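Local coordinates for protein dehydratase, IlvD/Edd family (Caulobacter crescentus, PDB 5OYN) that catalyses the dehydration of D-xylonate to 2-dehydro-3-deoxy-D-arabinonate in D-xylose degradation, and also dehydrates D-gluconate, using a [2Fe-2S] cluster and magnesium, at residues Gly396-Phe401 / Leu520-Thr525; Ile432-Ser437 / Cys455-Arg460; Lys442-Pro447 / Gln477-Leu482; Glu472-Gln477 / Ser504-Asn509. All blocks are in the same frame, centred on the assembly; numbering follows the deposited sequence.

Interaction 1 of 4, residues Gly396-Phe401 / Leu520-Thr525; sequences GNLFDF and LSWLRT
Leu398 reaches into the loop 520-525 and carries the apolar part of this contact. Its CD2 is the branch that touches, and it meets three side chains. It lies 3.9 Å from CD2 of Leu520 and 4.0 Å from CB of Leu523. It also sits over one face of the Trp522 indole, near the rim, with CH2 of Trp522 4.1 Å away. With CG beside its backbone N (chi1 -77°), Leu398 crosses Leu520 and Leu523 at about a right angle.

ND2 of Asn397 comes to the edge of the same indole, near its plane, 3.1 Å from CH2 of Trp522. The amide and indole planes are 64° apart, so the two groups are not stacked. Polar bonds from Asn397 lead elsewhere: OD1 accepts from Ala540 N, and the backbone N donates to Asp539. With an alanine here, the Ala540 N-H is likely to lose its side-chain acceptor, and a gap would probably open at the indole edge.

Helix 544-551 also packs on Trp522. The arrangement is a buried loop-to-loop contact of the C-terminal IlvD/Edd region, joining the small antiparallel sheet to the five-stranded mixed sheet.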
loop_
_atom_site.group_PDB
_atom_site.type_symbol
_atom_site.label_atom_id
_atom_site.label_comp_id
_atom_site.label_asym_id
_atom_site.label_seq_id
_atom_site.Cartn_x
_atom_site.Cartn_y
_atom_site.Cartn_z
ATOM N N GLY A 396 -24.587 -46.324 -15.214
ATOM C CA GLY A 396 -24.837 -47.678 -14.779
ATOM C C GLY A 396 -25.905 -47.737 -13.718
ATOM O O GLY A 396 -26.746 -46.840 -13.593
ATOM N N ASN A 397 -25.860 -48.835 -12.967
ATOM C CA ASN A 397 -26.704 -49.017 -11.802
ATOM C C ASN A 397 -26.117 -48.369 -10.556
ATOM O O ASN A 397 -26.800 -48.318 -9.526
ATOM C CB ASN A 397 -26.934 -50.511 -11.559
ATOM C CG ASN A 397 -25.669 -51.237 -11.142
ATOM O OD1 ASN A 397 -24.557 -50.826 -11.479
ATOM N ND2 ASN A 397 -25.832 -52.326 -10.406
ATOM N N LEU A 398 -24.880 -47.871 -10.626
ATOM C CA LEU A 398 -24.235 -47.262 -9.471
ATOM C C LEU A 398 -24.412 -45.752 -9.416
ATOM O O LEU A 398 -24.328 -45.168 -8.331
ATOM C CB LEU A 398 -22.747 -47.600 -9.471
ATOM C CG LEU A 398 -22.434 -49.020 -9.008
ATOM C CD1 LEU A 398 -21.017 -49.414 -9.403
ATOM C CD2 LEU A 398 -22.662 -49.176 -7.503
ATOM N N PHE A 399 -24.658 -45.115 -10.556
ATOM C CA PHE A 399 -24.856 -43.678 -10.668
ATOM C C PHE A 399 -25.368 -43.408 -12.072
ATOM O O PHE A 399 -25.010 -44.116 -13.023
ATOM C CB PHE A 399 -23.557 -42.895 -10.426
ATOM C CG PHE A 399 -22.359 -43.495 -11.110
ATOM C CD1 PHE A 399 -22.130 -43.272 -12.464
ATOM C CD2 PHE A 399 -21.470 -44.294 -10.399
ATOM C CE1 PHE A 399 -21.046 -43.843 -13.105
ATOM C CE2 PHE A 399 -20.380 -44.865 -11.033
ATOM C CZ PHE A 399 -20.164 -44.636 -12.392
ATOM N N ASP A 400 -26.204 -42.381 -12.195
ATOM C CA ASP A 400 -26.716 -42.015 -13.506
ATOM C C ASP A 400 -25.716 -41.204 -14.316
ATOM O O ASP A 400 -25.819 -41.173 -15.547
ATOM C CB ASP A 400 -28.028 -41.242 -13.360
ATOM C CG ASP A 400 -29.063 -41.994 -12.525
ATOM O OD1 ASP A 400 -29.063 -43.260 -12.540
ATOM O OD2 ASP A 400 -29.870 -41.304 -11.855
ATOM N N PHE A 401 -24.750 -40.563 -13.657
ATOM C CA PHE A 401 -23.757 -39.740 -14.331
ATOM C C PHE A 401 -22.467 -39.757 -13.525
ATOM O O PHE A 401 -22.493 -39.735 -12.290
ATOM C CB PHE A 401 -24.259 -38.298 -14.515
ATOM C CG PHE A 401 -23.214 -37.343 -15.037
ATOM C CD1 PHE A 401 -23.117 -37.083 -16.396
ATOM C CD2 PHE A 401 -22.345 -36.684 -14.167
ATOM C CE1 PHE A 401 -22.166 -36.209 -16.892
ATOM C CE2 PHE A 401 -21.381 -35.803 -14.654
ATOM C CZ PHE A 401 -21.292 -35.566 -16.023
ATOM N N LEU A 520 -24.190 -46.000 -5.175
ATOM C CA LEU A 520 -23.059 -46.308 -4.311
ATOM C C LEU A 520 -23.469 -46.551 -2.862
ATOM O O LEU A 520 -22.633 -47.003 -2.074
ATOM C CB LEU A 520 -22.021 -45.183 -4.388
ATOM C CG LEU A 520 -21.149 -45.191 -5.653
ATOM C CD1 LEU A 520 -20.204 -44.010 -5.676
ATOM C CD2 LEU A 520 -20.380 -46.501 -5.794
ATOM N N SER A 521 -24.728 -46.284 -2.493
ATOM C CA SER A 521 -25.141 -46.513 -1.109
ATOM C C SER A 521 -25.221 -47.995 -0.775
ATOM O O SER A 521 -25.037 -48.370 0.388
ATOM C CB SER A 521 -26.482 -45.835 -0.812
ATOM O OG SER A 521 -27.341 -45.846 -1.934
ATOM N N TRP A 522 -25.475 -48.857 -1.765
ATOM C CA TRP A 522 -25.640 -50.277 -1.496
ATOM C C TRP A 522 -24.455 -51.128 -1.917
ATOM O O TRP A 522 -24.438 -52.324 -1.603
ATOM C CB TRP A 522 -26.919 -50.821 -2.158
ATOM C CG TRP A 522 -27.160 -50.491 -3.624
ATOM C CD1 TRP A 522 -28.061 -49.580 -4.130
ATOM C CD2 TRP A 522 -26.548 -51.114 -4.760
ATOM N NE1 TRP A 522 -28.022 -49.585 -5.509
ATOM C CE2 TRP A 522 -27.097 -50.512 -5.920
ATOM C CE3 TRP A 522 -25.575 -52.104 -4.913
ATOM C CZ2 TRP A 522 -26.705 -50.875 -7.209
ATOM C CZ3 TRP A 522 -25.185 -52.467 -6.201
ATOM C CH2 TRP A 522 -25.752 -51.854 -7.329
ATOM N N LEU A 523 -23.466 -50.560 -2.603
ATOM C CA LEU A 523 -22.301 -51.341 -2.999
ATOM C C LEU A 523 -21.515 -51.787 -1.768
ATOM O O LEU A 523 -21.492 -51.113 -0.735
ATOM C CB LEU A 523 -21.420 -50.532 -3.946
ATOM C CG LEU A 523 -20.043 -51.048 -4.358
ATOM C CD1 LEU A 523 -20.109 -51.871 -5.637
ATOM C CD2 LEU A 523 -19.143 -49.860 -4.571
ATOM N N ARG A 524 -20.906 -52.964 -1.865
ATOM C CA ARG A 524 -20.168 -53.525 -0.745
ATOM C C ARG A 524 -18.866 -54.114 -1.255
ATOM O O ARG A 524 -18.786 -54.588 -2.390
ATOM C CB ARG A 524 -20.978 -54.597 -0.001
ATOM C CG ARG A 524 -22.407 -54.196 0.333
ATOM C CD ARG A 524 -22.473 -53.331 1.580
ATOM N NE ARG A 524 -23.842 -52.986 1.961
ATOM C CZ ARG A 524 -24.388 -51.783 1.788
ATOM N NH1 ARG A 524 -23.679 -50.806 1.227
ATOM N NH2 ARG A 524 -25.645 -51.552 2.169
ATOM N N THR A 525 -17.841 -54.064 -0.403
ATOM C CA THR A 525 -16.536 -54.610 -0.753
ATOM C C THR A 525 -16.681 -56.060 -1.212
ATOM O O THR A 525 -17.542 -56.799 -0.734
ATOM C CB THR A 525 -15.595 -54.499 0.454
ATOM O OG1 THR A 525 -15.512 -53.127 0.859
ATOM C CG2 THR A 525 -14.206 -54.993 0.126
#

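Interaction 2 of 4, residues Ile432-Ser437 / Cys455-Arg460; sequences IVFDGS and CILVIR
A beta-alpha-beta unit places strand 426-435 beside strand 455-460, with helix 436-443 in the connection. Ile432 pairs with Leu457, Val433 with Val458 and Phe434 with Ile459. The strand segments are parallel, 22° apart. Four backbone bonds join them: Ile432 N to Ile456 O (3.0 Å), Val458 N to Ile432 O (2.8 Å), Phe434 N to Val458 O, and Arg460 N to Phe434 O.

On one face Ile432 and Leu457 lie side by side, CB of Ile432 being 3.9 Å from CD2 of Leu457. The same CD2 meets the Phe434 ring at its edge. On the other face Val433 and Val458 point the same way.

Arg460 grips Asp435 side-on in a salt bridge. Its NE donates to Asp435 OD1 (2.6 Å), and its NH2 donates to the syn lone pair of OD2 (3.2 Å). The carboxylate and guanidinium planes are 47° apart. Val433 CG1 lies over one guanidinium face, 3.7 Å from Arg460 NH1. That nitrogen also donates to Leu520 O and Leu523 O, which ties the buried arginine to a neighbouring loop.

Parallel pairing of consecutive strands through a helical connection is characteristic of alpha/beta folds, and here it builds part of the mixed sheet.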
loop_
_atom_site.group_PDB
_atom_site.type_symbol
_atom_site.label_atom_id
_atom_site.label_comp_id
_atom_site.label_asym_id
_atom_site.label_seq_id
_atom_site.Cartn_x
_atom_site.Cartn_y
_atom_site.Cartn_z
ATOM N N ILE A 432 -13.259 -52.267 -3.485
ATOM C CA ILE A 432 -12.800 -52.033 -2.115
ATOM C C ILE A 432 -13.397 -50.695 -1.697
ATOM O O ILE A 432 -12.916 -49.637 -2.123
ATOM C CB ILE A 432 -11.274 -52.017 -2.001
ATOM C CG1 ILE A 432 -10.666 -53.155 -2.833
ATOM C CG2 ILE A 432 -10.851 -52.079 -0.538
ATOM C CD1 ILE A 432 -10.742 -54.519 -2.174
ATOM N N VAL A 433 -14.443 -50.734 -0.872
ATOM C CA VAL A 433 -15.265 -49.564 -0.574
ATOM C C VAL A 433 -14.823 -48.932 0.738
ATOM O O VAL A 433 -14.561 -49.632 1.728
ATOM C CB VAL A 433 -16.754 -49.945 -0.527
ATOM C CG1 VAL A 433 -17.626 -48.719 -0.252
ATOM C CG2 VAL A 433 -17.147 -50.608 -1.828
ATOM N N PHE A 434 -14.750 -47.598 0.749
ATOM C CA PHE A 434 -14.391 -46.828 1.930
ATOM C C PHE A 434 -15.429 -45.747 2.165
ATOM O O PHE A 434 -15.948 -45.153 1.214
ATOM C CB PHE A 434 -13.026 -46.192 1.781
ATOM C CG PHE A 434 -11.944 -47.164 1.479
ATOM C CD1 PHE A 434 -11.394 -47.942 2.491
ATOM C CD2 PHE A 434 -11.467 -47.304 0.189
ATOM C CE1 PHE A 434 -10.381 -48.853 2.219
ATOM C CE2 PHE A 434 -10.454 -48.207 -0.090
ATOM C CZ PHE A 434 -9.908 -48.984 0.929
ATOM N N ASP A 435 -15.727 -45.486 3.432
ATOM C CA ASP A 435 -16.736 -44.491 3.777
ATOM C C ASP A 435 -16.017 -43.224 4.229
ATOM O O ASP A 435 -15.837 -42.953 5.419
ATOM C CB ASP A 435 -17.693 -45.035 4.832
ATOM C CG ASP A 435 -18.851 -45.812 4.215
ATOM O OD1 ASP A 435 -19.839 -45.172 3.778
ATOM O OD2 ASP A 435 -18.757 -47.064 4.153
ATOM N N GLY A 436 -15.600 -42.435 3.243
ATOM C CA GLY A 436 -14.897 -41.193 3.492
ATOM C C GLY A 436 -13.392 -41.359 3.416
ATOM O O GLY A 436 -12.849 -42.451 3.215
ATOM N N SER A 437 -12.712 -40.221 3.584
ATOM C CA SER A 437 -11.257 -40.198 3.474
ATOM C C SER A 437 -10.608 -40.865 4.677
ATOM O O SER A 437 -9.682 -41.674 4.525
ATOM C CB SER A 437 -10.767 -38.755 3.325
ATOM O OG SER A 437 -9.394 -38.709 2.957
ATOM N N CYS A 455 -8.374 -55.030 -8.225
ATOM C CA CYS A 455 -9.354 -54.333 -7.405
ATOM C C CYS A 455 -9.618 -52.937 -7.963
ATOM O O CYS A 455 -8.894 -52.434 -8.823
ATOM C CB CYS A 455 -8.883 -54.257 -5.950
ATOM S SG CYS A 455 -8.248 -55.842 -5.323
ATOM N N ILE A 456 -10.692 -52.320 -7.474
ATOM C CA ILE A 456 -11.025 -50.936 -7.796
ATOM C C ILE A 456 -11.390 -50.224 -6.494
ATOM O O ILE A 456 -12.308 -50.649 -5.782
ATOM C CB ILE A 456 -12.163 -50.831 -8.834
ATOM C CG1 ILE A 456 -12.644 -49.386 -8.960
ATOM C CG2 ILE A 456 -13.327 -51.769 -8.491
ATOM C CD1 ILE A 456 -13.460 -49.133 -10.193
ATOM N N LEU A 457 -10.665 -49.152 -6.177
ATOM C CA LEU A 457 -10.869 -48.457 -4.914
ATOM C C LEU A 457 -12.035 -47.484 -5.028
ATOM O O LEU A 457 -12.104 -46.673 -5.959
ATOM C CB LEU A 457 -9.591 -47.743 -4.489
ATOM C CG LEU A 457 -8.361 -48.666 -4.526
ATOM C CD1 LEU A 457 -7.069 -47.864 -4.428
ATOM C CD2 LEU A 457 -8.422 -49.741 -3.437
ATOM N N VAL A 458 -12.966 -47.592 -4.093
ATOM C CA VAL A 458 -14.226 -46.873 -4.151
ATOM C C VAL A 458 -14.373 -46.095 -2.857
ATOM O O VAL A 458 -14.090 -46.620 -1.772
ATOM C CB VAL A 458 -15.427 -47.830 -4.359
ATOM C CG1 VAL A 458 -16.750 -47.079 -4.263
ATOM C CG2 VAL A 458 -15.332 -48.528 -5.700
ATOM N N ILE A 459 -14.803 -44.841 -2.971
ATOM C CA ILE A 459 -15.019 -43.979 -1.821
ATOM C C ILE A 459 -16.401 -43.361 -1.958
ATOM O O ILE A 459 -16.814 -42.992 -3.063
ATOM C CB ILE A 459 -13.917 -42.899 -1.711
ATOM C CG1 ILE A 459 -14.129 -42.026 -0.471
ATOM C CG2 ILE A 459 -13.849 -42.056 -2.977
ATOM C CD1 ILE A 459 -12.848 -41.436 0.072
ATOM N N ARG A 460 -17.126 -43.273 -0.843
ATOM C CA ARG A 460 -18.488 -42.759 -0.849
ATOM C C ARG A 460 -18.704 -41.857 0.359
ATOM O O ARG A 460 -17.974 -41.926 1.352
ATOM C CB ARG A 460 -19.534 -43.890 -0.847
ATOM C CG ARG A 460 -19.438 -44.821 0.358
ATOM C CD ARG A 460 -20.800 -45.354 0.806
ATOM N NE ARG A 460 -20.624 -46.505 1.693
ATOM C CZ ARG A 460 -20.822 -47.772 1.334
ATOM N NH1 ARG A 460 -21.223 -48.060 0.105
ATOM N NH2 ARG A 460 -20.619 -48.752 2.207
#

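Interaction 3 of 4, residues Lys442-Pro447 / Gln477-Leu482; sequences KRINDP and QPPDHL
Asn445 OD1 accepts the backbone N-H of Asp480 at 2.7 Å. The bond is almost straight (176° at the hydrogen), and the donor lies in the carbonyl plane of the amide. Asn445 turns its other end to the side chain of the same residue. Its ND2 donates a weak bond to Asp480 OD1, 3.0 Å away. The two side chains cross at about a right angle, with the amide and carboxylate planes 69° apart. One asparagine thus holds both the backbone and the carboxylate of Asp480.

The site is the start of helix 480-484. Pro479 occupies the N-cap position, and Asp480 is the first residue after it. Asn445 comes from a type I turn, Arg443 to Asp446, next to helix 436-443. A carboxylate at a helix N-terminus is likely to be favoured by the helix dipole. Replacing Asp480 by alanine removes the carboxylate, and Asn445 ND2 is likely to be left without that weak partner and freer to turn.

Beside the polar pair, Ile444 packs on Pro479. CG1 of Ile444 is anti to the backbone N (chi1 178°), which turns this branch toward Pro479; its CD1 comes 3.8 Å from Pro479 CG. The carbonyl of Ile444 also lies against the ring, its O 3.4 Å from Pro479 CB. CD1 of Ile444 further approaches Gln477 O (4.0 Å), a carbonyl that also accepts a hydrogen bond from Tyr440 OH.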
loop_
_atom_site.group_PDB
_atom_site.type_symbol
_atom_site.label_atom_id
_atom_site.label_comp_id
_atom_site.label_asym_id
_atom_site.label_seq_id
_atom_site.Cartn_x
_atom_site.Cartn_y
_atom_site.Cartn_z
ATOM N N LYS A 442 -7.303 -45.437 7.191
ATOM C CA LYS A 442 -7.143 -46.349 8.310
ATOM C C LYS A 442 -7.087 -47.811 7.878
ATOM O O LYS A 442 -6.400 -48.608 8.529
ATOM C CB LYS A 442 -8.251 -46.099 9.323
ATOM C CG LYS A 442 -8.040 -44.811 10.170
ATOM C CD LYS A 442 -6.608 -44.698 10.791
ATOM C CE LYS A 442 -5.561 -43.887 9.978
ATOM N NZ LYS A 442 -4.175 -44.133 10.500
ATOM N N ARG A 443 -7.745 -48.180 6.774
ATOM C CA ARG A 443 -7.848 -49.583 6.386
ATOM C C ARG A 443 -7.096 -49.953 5.106
ATOM O O ARG A 443 -6.987 -51.145 4.809
ATOM C CB ARG A 443 -9.328 -49.984 6.230
ATOM C CG ARG A 443 -10.213 -49.748 7.469
ATOM C CD ARG A 443 -11.699 -49.822 7.111
ATOM N NE ARG A 443 -11.941 -50.861 6.105
ATOM C CZ ARG A 443 -12.894 -50.831 5.171
ATOM N NH1 ARG A 443 -13.735 -49.806 5.086
ATOM N NH2 ARG A 443 -13.002 -51.842 4.313
ATOM N N ILE A 444 -6.563 -48.986 4.350
ATOM C CA ILE A 444 -6.053 -49.297 3.008
ATOM C C ILE A 444 -4.889 -50.284 3.059
ATOM O O ILE A 444 -4.708 -51.090 2.138
ATOM C CB ILE A 444 -5.650 -48.010 2.260
ATOM C CG1 ILE A 444 -5.072 -48.357 0.890
ATOM C CG2 ILE A 444 -4.639 -47.212 3.060
ATOM C CD1 ILE A 444 -6.114 -48.785 -0.068
ATOM N N ASN A 445 -4.087 -50.244 4.118
ATOM C CA ASN A 445 -2.961 -51.153 4.262
ATOM C C ASN A 445 -3.281 -52.351 5.150
ATOM O O ASN A 445 -2.372 -53.107 5.513
ATOM C CB ASN A 445 -1.750 -50.393 4.797
ATOM C CG ASN A 445 -0.991 -49.687 3.698
ATOM O OD1 ASN A 445 -0.694 -50.280 2.651
ATOM N ND2 ASN A 445 -0.689 -48.412 3.911
ATOM N N ASP A 446 -4.547 -52.530 5.499
ATOM C CA ASP A 446 -5.018 -53.672 6.261
ATOM C C ASP A 446 -4.989 -54.910 5.375
ATOM O O ASP A 446 -5.844 -55.038 4.486
ATOM C CB ASP A 446 -6.433 -53.396 6.772
ATOM C CG ASP A 446 -7.067 -54.593 7.450
ATOM O OD1 ASP A 446 -6.365 -55.592 7.714
ATOM O OD2 ASP A 446 -8.281 -54.522 7.731
ATOM N N PRO A 447 -4.058 -55.848 5.585
ATOM C CA PRO A 447 -3.963 -57.012 4.687
ATOM C C PRO A 447 -5.188 -57.915 4.724
ATOM O O PRO A 447 -5.344 -58.757 3.825
ATOM C CB PRO A 447 -2.708 -57.740 5.185
ATOM C CG PRO A 447 -2.534 -57.293 6.601
ATOM C CD PRO A 447 -3.132 -55.929 6.727
ATOM N N GLN A 477 -4.629 -43.983 -3.657
ATOM C CA GLN A 477 -3.456 -44.686 -4.166
ATOM C C GLN A 477 -3.450 -46.156 -3.727
ATOM O O GLN A 477 -4.072 -46.511 -2.717
ATOM C CB GLN A 477 -2.160 -44.003 -3.705
ATOM C CG GLN A 477 -1.845 -44.110 -2.219
ATOM C CD GLN A 477 -0.430 -43.634 -1.904
ATOM O OE1 GLN A 477 0.092 -42.723 -2.559
ATOM N NE2 GLN A 477 0.200 -44.249 -0.906
ATOM N N PRO A 478 -2.766 -47.030 -4.471
ATOM C CA PRO A 478 -2.679 -48.443 -4.088
ATOM C C PRO A 478 -2.123 -48.607 -2.686
ATOM O O PRO A 478 -1.447 -47.707 -2.166
ATOM C CB PRO A 478 -1.713 -49.028 -5.129
ATOM C CG PRO A 478 -1.826 -48.139 -6.299
ATOM C CD PRO A 478 -2.106 -46.772 -5.763
ATOM N N PRO A 479 -2.389 -49.744 -2.040
ATOM C CA PRO A 479 -1.730 -50.042 -0.761
ATOM C C PRO A 479 -0.225 -50.171 -0.941
ATOM O O PRO A 479 0.287 -50.304 -2.056
ATOM C CB PRO A 479 -2.356 -51.374 -0.330
ATOM C CG PRO A 479 -3.630 -51.481 -1.126
ATOM C CD PRO A 479 -3.375 -50.769 -2.417
ATOM N N ASP A 480 0.490 -50.117 0.186
ATOM C CA ASP A 480 1.943 -50.014 0.120
ATOM C C ASP A 480 2.550 -51.233 -0.560
ATOM O O ASP A 480 3.440 -51.100 -1.413
ATOM C CB ASP A 480 2.531 -49.841 1.521
ATOM C CG ASP A 480 2.006 -48.604 2.240
ATOM O OD1 ASP A 480 1.194 -47.851 1.653
ATOM O OD2 ASP A 480 2.406 -48.393 3.408
ATOM N N HIS A 481 2.064 -52.432 -0.214
ATOM C CA HIS A 481 2.667 -53.645 -0.757
ATOM C C HIS A 481 2.606 -53.665 -2.279
ATOM O O HIS A 481 3.549 -54.131 -2.928
ATOM C CB HIS A 481 2.012 -54.892 -0.140
ATOM C CG HIS A 481 0.681 -55.259 -0.725
ATOM N ND1 HIS A 481 -0.506 -55.077 -0.045
ATOM C CD2 HIS A 481 0.351 -55.841 -1.906
ATOM C CE1 HIS A 481 -1.511 -55.502 -0.793
ATOM N NE2 HIS A 481 -1.018 -55.967 -1.928
ATOM N N LEU A 482 1.537 -53.113 -2.864
ATOM C CA LEU A 482 1.445 -53.011 -4.320
ATOM C C LEU A 482 2.354 -51.915 -4.867
ATOM O O LEU A 482 2.993 -52.097 -5.914
ATOM C CB LEU A 482 -0.005 -52.760 -4.740
ATOM C CG LEU A 482 -0.888 -54.008 -4.777
ATOM C CD1 LEU A 482 -2.271 -53.720 -4.227
ATOM C CD2 LEU A 482 -0.967 -54.553 -6.187
#

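Interaction 4 of 4, residues Glu472-Gln477 / Ser504-Asn509; sequences EVVNMQ and SPSILN. With MG (magnesium ion), chain E.
Val474 packs into segment 504-509 with its branch point and both methyls. Its CB lies 3.8 Å from Leu508 CD2, and its CG2 is near the same atom. Its CG1, anti to the backbone N (chi1 175°), points at Ser506 and comes 3.7 Å from Ser506 CB. Farther along, Asn475 lays its CB beside Ser504 OG, 3.5 Å away. No hydrogen bond crosses between the segments. In the local backbone, Asn475 centres an inverse gamma turn, and Pro505 centres another on the facing segment.

Ser506 OG is held by Thr492 and Gln498. Gln498 NE2 also binds Ser504 O.

Two residues before Val474, Glu472 binds the magnesium ion through OE2 at 2.1 Å. A water also binds the ion (2.2 Å). Glu101, Asp138 and the carboxylated Lys139 belong to the same metal site. Glu472 OE1 receives a weak hydrogen bond from His600 of the second subunit. The valine contact thus joins the chain just after a metal ligand to the start of strand 507-511.

Around this contact, strand 455-460 packs on Val474 through Ile459. Strand 401-404 flanks the other segment and pairs with 507-511, while helix 177-187 touches Asn475 through Trp180.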
loop_
_atom_site.group_PDB
_atom_site.type_symbol
_atom_site.label_atom_id
_atom_site.label_comp_id
_atom_site.label_asym_id
_atom_site.label_seq_id
_atom_site.Cartn_x
_atom_site.Cartn_y
_atom_site.Cartn_z
ATOM N N GLU A 472 -12.193 -33.410 -2.649
ATOM C CA GLU A 472 -11.160 -33.924 -3.549
ATOM C C GLU A 472 -10.464 -35.091 -2.864
ATOM O O GLU A 472 -9.352 -34.965 -2.350
ATOM C CB GLU A 472 -10.153 -32.835 -3.911
ATOM C CG GLU A 472 -10.706 -31.685 -4.762
ATOM C CD GLU A 472 -9.678 -30.565 -5.033
ATOM O OE1 GLU A 472 -8.576 -30.519 -4.432
ATOM O OE2 GLU A 472 -10.020 -29.682 -5.889
ATOM N N VAL A 473 -11.128 -36.250 -2.856
ATOM C CA VAL A 473 -10.588 -37.425 -2.161
ATOM C C VAL A 473 -10.607 -38.707 -2.997
ATOM O O VAL A 473 -10.343 -39.798 -2.473
ATOM C CB VAL A 473 -11.336 -37.672 -0.835
ATOM C CG1 VAL A 473 -11.069 -36.547 0.162
ATOM C CG2 VAL A 473 -12.828 -37.869 -1.083
ATOM N N VAL A 474 -10.895 -38.600 -4.295
ATOM C CA VAL A 474 -11.054 -39.806 -5.102
ATOM C C VAL A 474 -9.712 -40.337 -5.609
ATOM O O VAL A 474 -9.575 -41.543 -5.854
ATOM C CB VAL A 474 -12.034 -39.551 -6.260
ATOM C CG1 VAL A 474 -12.116 -40.762 -7.183
ATOM C CG2 VAL A 474 -13.425 -39.226 -5.714
ATOM N N ASN A 475 -8.695 -39.486 -5.765
ATOM C CA ASN A 475 -7.419 -39.987 -6.275
ATOM C C ASN A 475 -6.713 -40.865 -5.236
ATOM O O ASN A 475 -5.585 -40.569 -4.821
ATOM C CB ASN A 475 -6.514 -38.832 -6.746
ATOM C CG ASN A 475 -6.321 -37.734 -5.694
ATOM O OD1 ASN A 475 -7.273 -37.282 -5.054
ATOM N ND2 ASN A 475 -5.081 -37.286 -5.535
ATOM N N MET A 476 -7.372 -41.959 -4.831
ATOM C CA MET A 476 -6.811 -42.913 -3.878
ATOM C C MET A 476 -5.644 -43.678 -4.489
ATOM O O MET A 476 -5.657 -44.010 -5.677
ATOM C CB MET A 476 -7.883 -43.901 -3.426
ATOM C CG MET A 476 -8.894 -43.328 -2.449
ATOM S SD MET A 476 -10.381 -44.346 -2.237
ATOM C CE MET A 476 -11.149 -44.084 -3.829
ATOM N N GLN A 477 -4.629 -43.983 -3.657
ATOM C CA GLN A 477 -3.456 -44.686 -4.166
ATOM C C GLN A 477 -3.450 -46.156 -3.727
ATOM O O GLN A 477 -4.072 -46.511 -2.717
ATOM C CB GLN A 477 -2.160 -44.003 -3.705
ATOM C CG GLN A 477 -1.845 -44.110 -2.219
ATOM C CD GLN A 477 -0.430 -43.634 -1.904
ATOM O OE1 GLN A 477 0.092 -42.723 -2.559
ATOM N NE2 GLN A 477 0.200 -44.249 -0.906
ATOM N N SER A 504 -4.625 -39.303 -11.701
ATOM C CA SER A 504 -5.366 -40.543 -11.516
ATOM C C SER A 504 -6.515 -40.583 -12.510
ATOM O O SER A 504 -7.337 -39.652 -12.510
ATOM C CB SER A 504 -5.909 -40.640 -10.093
ATOM O OG SER A 504 -4.867 -40.764 -9.153
ATOM N N PRO A 505 -6.632 -41.621 -13.365
ATOM C CA PRO A 505 -7.777 -41.707 -14.295
ATOM C C PRO A 505 -9.055 -42.130 -13.582
ATOM O O PRO A 505 -9.608 -43.192 -13.827
ATOM C CB PRO A 505 -7.297 -42.751 -15.311
ATOM C CG PRO A 505 -6.405 -43.650 -14.520
ATOM C CD PRO A 505 -5.749 -42.798 -13.453
ATOM N N SER A 506 -9.526 -41.289 -12.674
ATOM C CA SER A 506 -10.602 -41.688 -11.788
ATOM C C SER A 506 -11.954 -41.513 -12.459
ATOM O O SER A 506 -12.111 -40.757 -13.419
ATOM C CB SER A 506 -10.576 -40.871 -10.494
ATOM O OG SER A 506 -9.362 -41.039 -9.788
ATOM N N ILE A 507 -12.944 -42.221 -11.919
ATOM C CA ILE A 507 -14.348 -42.007 -12.244
ATOM C C ILE A 507 -14.942 -41.142 -11.136
ATOM O O ILE A 507 -14.986 -41.551 -9.968
ATOM C CB ILE A 507 -15.097 -43.340 -12.397
ATOM C CG1 ILE A 507 -14.646 -44.035 -13.675
ATOM C CG2 ILE A 507 -16.608 -43.110 -12.467
ATOM C CD1 ILE A 507 -14.314 -45.485 -13.477
ATOM N N LEU A 508 -15.406 -39.950 -11.503
ATOM C CA LEU A 508 -15.588 -38.868 -10.547
ATOM C C LEU A 508 -16.975 -38.271 -10.651
ATOM O O LEU A 508 -17.664 -38.422 -11.663
ATOM C CB LEU A 508 -14.583 -37.733 -10.779
ATOM C CG LEU A 508 -13.139 -38.120 -10.561
ATOM C CD1 LEU A 508 -12.345 -37.722 -11.771
ATOM C CD2 LEU A 508 -12.648 -37.419 -9.326
ATOM N N ASN A 509 -17.336 -37.536 -9.594
ATOM C CA ASN A 509 -18.539 -36.702 -9.547
ATOM C C ASN A 509 -19.810 -37.536 -9.681
ATOM O O ASN A 509 -20.806 -37.077 -10.253
ATOM C CB ASN A 509 -18.506 -35.607 -10.624
ATOM C CG ASN A 509 -17.231 -34.774 -10.586
ATOM O OD1 ASN A 509 -16.500 -34.765 -9.589
ATOM N ND2 ASN A 509 -16.960 -34.065 -11.678
HETATM MG MG MG E . -9.425 -27.709 -6.226
HETATM O O HOH W 1 -8.199 -28.518 -7.817
#

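Overall arrangement
All four contacts lie in the chain's C-terminal part, on one side of its centre. Interactions 1, 2 and 4 are buried; interaction 3 is partly so. Interaction 2 pairs two strands of the mixed sheet through backbone bonds and an ion pair. Interaction 1 flanks it: Leu523 packs on Val433 and Val458. Interaction 4 touches the sheet's other face, where Met476 meets Ile459. Interaction 3 shares helix 436-443 with interaction 2 and Gln477 with interaction 4. It combines an asparagine's bond to a helix-start backbone N-H, a weak bond to the carboxylate, and isoleucine-proline packing. Interactions 1 and 4 are mostly apolar. Only interaction 4 holds a magnesium ligand; it and interaction 2 reach the second subunit.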